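Local coordinates for glutathione S-transferase (Cupriavidus metallidurans, PDB 4MK3), which probably transfers glutathione to electrophilic substrates, as glutathione transferases do, and here holds the sulfinic acid form of glutathione, at residues 23-31 with 46-54. Numbering follows the deposited sequence.
With GSF (L-gamma-glutamyl-3-sulfino-L-alanylglycine), chain E.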
loop_
_atom_site.group_PDB
_atom_site.type_symbol
_atom_site.label_atom_id
_atom_site.label_comp_id
_atom_site.label_asym_id
_atom_site.label_seq_id
_atom_site.Cartn_x
_atom_site.Cartn_y
_atom_site.Cartn_z
ATOM N N MET A 23 5.755 21.878 -8.148
ATOM C CA MET A 23 5.735 20.398 -7.940
ATOM C C MET A 23 5.545 19.654 -9.252
ATOM O O MET A 23 4.817 20.108 -10.137
ATOM C CB MET A 23 4.571 19.992 -7.042
ATOM C CG MET A 23 4.593 20.549 -5.641
ATOM S SD MET A 23 3.266 19.824 -4.654
ATOM C CE MET A 23 1.970 19.669 -5.844
ATOM N N LYS A 24 6.165 18.486 -9.345
ATOM C CA LYS A 24 6.067 17.632 -10.518
ATOM C C LYS A 24 5.471 16.303 -10.134
ATOM O O LYS A 24 5.894 15.684 -9.158
ATOM C CB LYS A 24 7.447 17.391 -11.136
ATOM C CG LYS A 24 8.094 18.623 -11.718
ATOM C CD LYS A 24 9.534 18.322 -12.131
ATOM C CE LYS A 24 10.203 19.545 -12.720
ATOM N NZ LYS A 24 10.225 20.674 -11.761
ATOM N N LEU A 25 4.489 15.851 -10.907
ATOM C CA LEU A 25 3.937 14.523 -10.714
ATOM C C LEU A 25 4.337 13.627 -11.867
ATOM O O LEU A 25 3.957 13.863 -13.021
ATOM C CB LEU A 25 2.410 14.540 -10.609
ATOM C CG LEU A 25 1.783 13.190 -10.276
ATOM C CD1 LEU A 25 1.997 12.814 -8.839
ATOM C CD2 LEU A 25 0.274 13.193 -10.622
ATOM N N TYR A 26 5.123 12.612 -11.535
ATOM C CA TYR A 26 5.484 11.564 -12.454
ATOM C C TYR A 26 4.379 10.533 -12.418
ATOM O O TYR A 26 4.042 9.984 -11.374
ATOM C CB TYR A 26 6.854 10.949 -12.089
ATOM C CG TYR A 26 7.994 11.841 -12.427
ATOM C CD1 TYR A 26 8.379 12.853 -11.561
ATOM C CD2 TYR A 26 8.658 11.718 -13.642
ATOM C CE1 TYR A 26 9.417 13.691 -11.875
ATOM C CE2 TYR A 26 9.691 12.553 -13.970
ATOM C CZ TYR A 26 10.064 13.542 -13.096
ATOM O OH TYR A 26 11.128 14.340 -13.485
ATOM N N ALA A 27 3.797 10.295 -13.582
ATOM C CA ALA A 27 2.559 9.546 -13.647
ATOM C C ALA A 27 2.331 9.081 -15.057
ATOM O O ALA A 27 3.148 9.293 -15.912
ATOM C CB ALA A 27 1.418 10.425 -13.194
ATOM N N SER A 28 1.205 8.426 -15.292
ATOM C CA SER A 28 0.781 8.134 -16.647
ATOM C C SER A 28 -0.708 8.434 -16.678
ATOM O O SER A 28 -1.350 8.555 -15.626
ATOM C CB SER A 28 1.059 6.688 -17.017
ATOM O OG SER A 28 0.158 5.842 -16.324
ATOM N N GLN A 29 -1.240 8.567 -17.887
ATOM C CA GLN A 29 -2.645 8.915 -18.052
ATOM C C GLN A 29 -3.553 7.711 -17.832
ATOM O O GLN A 29 -4.774 7.871 -17.711
ATOM C CB GLN A 29 -2.886 9.500 -19.443
ATOM C CG GLN A 29 -2.139 10.811 -19.732
ATOM C CD GLN A 29 -2.805 12.040 -19.120
ATOM O OE1 GLN A 29 -4.004 12.039 -18.835
ATOM N NE2 GLN A 29 -2.027 13.107 -18.939
ATOM N N THR A 30 -2.971 6.514 -17.768
ATOM C CA THR A 30 -3.760 5.292 -17.546
ATOM C C THR A 30 -3.681 4.795 -16.107
ATOM O O THR A 30 -4.626 4.149 -15.642
ATOM C CB THR A 30 -3.308 4.145 -18.488
ATOM O OG1 THR A 30 -1.891 3.956 -18.374
ATOM C CG2 THR A 30 -3.644 4.474 -19.909
ATOM N N SER A 31 -2.605 5.116 -15.389
ATOM C CA SER A 31 -2.371 4.581 -14.046
ATOM C C SER A 31 -3.526 4.943 -13.125
ATOM O O SER A 31 -3.795 6.128 -12.926
ATOM C CB SER A 31 -1.067 5.118 -13.442
ATOM O OG SER A 31 -1.000 4.861 -12.030
ATOM N N ILE A 46 -4.851 22.329 -6.534
ATOM C CA ILE A 46 -3.409 22.437 -6.395
ATOM C C ILE A 46 -2.747 22.316 -7.762
ATOM O O ILE A 46 -2.941 21.323 -8.462
ATOM C CB ILE A 46 -2.878 21.355 -5.450
ATOM C CG1 ILE A 46 -3.500 21.539 -4.068
ATOM C CG2 ILE A 46 -1.350 21.424 -5.349
ATOM C CD1 ILE A 46 -3.337 20.329 -3.180
ATOM N N ASP A 47 -1.935 23.308 -8.109
ATOM C CA ASP A 47 -1.263 23.324 -9.403
ATOM C C ASP A 47 -0.032 22.435 -9.343
ATOM O O ASP A 47 0.633 22.350 -8.312
ATOM C CB ASP A 47 -0.897 24.743 -9.819
ATOM C CG ASP A 47 -2.090 25.513 -10.356
ATOM O OD1 ASP A 47 -2.803 24.987 -11.243
ATOM O OD2 ASP A 47 -2.321 26.641 -9.881
ATOM N N TYR A 48 0.236 21.745 -10.439
ATOM C CA TYR A 48 1.397 20.854 -10.541
ATOM C C TYR A 48 1.703 20.590 -12.005
ATOM O O TYR A 48 0.848 20.798 -12.876
ATOM C CB TYR A 48 1.152 19.539 -9.808
ATOM C CG TYR A 48 0.097 18.667 -10.483
ATOM C CD1 TYR A 48 -1.254 18.926 -10.327
ATOM C CD2 TYR A 48 0.457 17.579 -11.266
ATOM C CE1 TYR A 48 -2.194 18.144 -10.936
ATOM C CE2 TYR A 48 -0.478 16.802 -11.891
ATOM C CZ TYR A 48 -1.806 17.086 -11.729
ATOM O OH TYR A 48 -2.765 16.305 -12.339
ATOM N N GLU A 49 2.948 20.217 -12.284
ATOM C CA GLU A 49 3.358 19.829 -13.624
ATOM C C GLU A 49 3.183 18.334 -13.764
ATOM O O GLU A 49 3.649 17.573 -12.926
ATOM C CB GLU A 49 4.825 20.187 -13.857
ATOM C CG GLU A 49 5.356 19.796 -15.220
ATOM C CD GLU A 49 6.813 20.162 -15.409
ATOM O OE1 GLU A 49 7.370 20.881 -14.546
ATOM O OE2 GLU A 49 7.396 19.722 -16.424
ATOM N N MET A 50 2.488 17.919 -14.815
ATOM C CA MET A 50 2.255 16.522 -15.107
ATOM C C MET A 50 3.375 16.035 -16.013
ATOM O O MET A 50 3.628 16.631 -17.056
ATOM C CB MET A 50 0.911 16.364 -15.829
ATOM C CG MET A 50 0.607 14.953 -16.331
ATOM S SD MET A 50 0.285 13.796 -14.995
ATOM C CE MET A 50 -0.191 12.317 -15.913
ATOM N N ILE A 51 4.048 14.957 -15.618
ATOM C CA ILE A 51 5.119 14.390 -16.443
ATOM C C ILE A 51 4.802 12.927 -16.717
ATOM O O ILE A 51 4.848 12.100 -15.800
ATOM C CB ILE A 51 6.509 14.507 -15.776
ATOM C CG1 ILE A 51 6.815 15.971 -15.448
ATOM C CG2 ILE A 51 7.583 13.961 -16.718
ATOM C CD1 ILE A 51 8.123 16.191 -14.720
ATOM N N GLU A 52 4.455 12.599 -17.962
ATOM C CA GLU A 52 4.121 11.221 -18.301
ATOM C C GLU A 52 5.416 10.447 -18.313
ATOM O O GLU A 52 6.386 10.882 -18.945
ATOM C CB GLU A 52 3.451 11.100 -19.679
ATOM C CG GLU A 52 2.008 11.586 -19.739
ATOM C CD GLU A 52 1.886 13.070 -19.997
ATOM O OE1 GLU A 52 0.803 13.640 -19.722
ATOM O OE2 GLU A 52 2.863 13.668 -20.492
ATOM N N GLU A 53 5.427 9.307 -17.637
ATOM C CA GLU A 53 6.607 8.463 -17.526
ATOM C C GLU A 53 6.169 7.019 -17.733
ATOM O O GLU A 53 5.269 6.555 -17.026
ATOM C CB GLU A 53 7.197 8.649 -16.121
ATOM C CG GLU A 53 8.456 7.857 -15.838
ATOM C CD GLU A 53 9.624 8.242 -16.729
ATOM O OE1 GLU A 53 9.668 9.383 -17.264
ATOM O OE2 GLU A 53 10.494 7.375 -16.940
ATOM N N ASN A 54 6.749 6.333 -18.714
ATOM C CA ASN A 54 6.522 4.890 -18.927
ATOM C C ASN A 54 7.469 4.028 -18.110
ATOM O O ASN A 54 8.609 3.741 -18.518
ATOM C CB ASN A 54 6.653 4.515 -20.400
ATOM C CG ASN A 54 6.411 3.036 -20.653
ATOM O OD1 ASN A 54 5.971 2.308 -19.768
ATOM N ND2 ASN A 54 6.701 2.590 -21.870
HETATM C CB1 GSF E . 1.361 1.190 -6.522
HETATM C CG1 GSF E . 1.673 1.963 -7.796
HETATM C CD1 GSF E . 1.940 1.053 -8.975
HETATM O OE1 GSF E . 2.072 -0.151 -8.882
HETATM C C1 GSF E . 0.723 3.189 -5.195
HETATM O O11 GSF E . 1.007 4.248 -5.810
HETATM O O12 GSF E . -0.346 3.131 -4.532
HETATM N N1 GSF E . 1.506 1.172 -4.082
HETATM C CA1 GSF E . 1.656 2.010 -5.269
HETATM N N2 GSF E . 2.008 1.669 -10.216
HETATM C CA2 GSF E . 2.310 0.913 -11.385
HETATM C CB2 GSF E . 1.784 1.614 -12.595
HETATM S SG2 GSF E . 0.048 1.456 -12.818
HETATM O O1S GSF E . -0.204 1.681 -14.252
HETATM O O2S GSF E . -0.642 2.455 -11.949
HETATM C C2 GSF E . 3.801 0.901 -11.639
HETATM O O2 GSF E . 4.452 1.941 -11.592
HETATM N N3 GSF E . 4.392 -0.321 -11.940
HETATM C CA3 GSF E . 5.793 -0.373 -12.246
HETATM C C3 GSF E . 6.495 -1.552 -11.563
HETATM O O31 GSF E . 7.675 -1.836 -11.929
HETATM O O32 GSF E . 5.930 -2.220 -10.671
#
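L25 and A27 exchange backbone hydrogen bonds with E49, I51 and E53, pairing strands 24-27 and 49-52 as parallel neighbours in the beta-alpha-beta unit that opens the thioredoxin-like domain of the glutathione transferase fold. Helix 32-44 makes the crossover. The bonds begin nearly straight, E49 N to M23 O spanning 2.8 Å at 177°.

Packing is tight on both faces of the pair. On one, I51 and Y26 lie side by side: the delta methyl of I51 sits over the Y26 ring, CD1 4.1 Å from its centroid, a CH-pi contact, and the F65 ring also meets that of Y26. A branched isoleucine suits this place because CG2 reaches the ring too, at Y26 CE2. On the other face, toward helix 32-44, small A27 leaves room for M50, whose chain, bent at chi2 (70°), brings CE within 3.7 Å of A27 CB. L25, a bulky apolar filler against that helix, packs CB 3.7 Å from Y48 CD2.

The solvent side is looser and polar, with E49 and E52 exposed. Beside Y26 and I51, K24 lays its aliphatic chain on I51 (CD to CD1 3.6 Å), while its amine makes a long salt bridge, NZ to E49 OE1 4.0 Å. By M50, Q29 suits its place by donating an N-H from NE2 to E52 OE1 (3.0 Å), at its anti lone pair, that oxygen nearly in the Q29 amide plane, while Q29 OE1 takes a weak bond from R38; an alanine here would probably leave the E52 carboxylate without its amide donor and M50 CE less covered.

After strand 24-27 the chain turns toward the bound ligand. S31 OG, at the N-cap of helix 32-44, approaches O2S of the sulfinic group of GSF too closely for the bond geometry to be trusted. S28 prepares the turn through an ST motif, its OG accepting from S31 N at 3.0 Å.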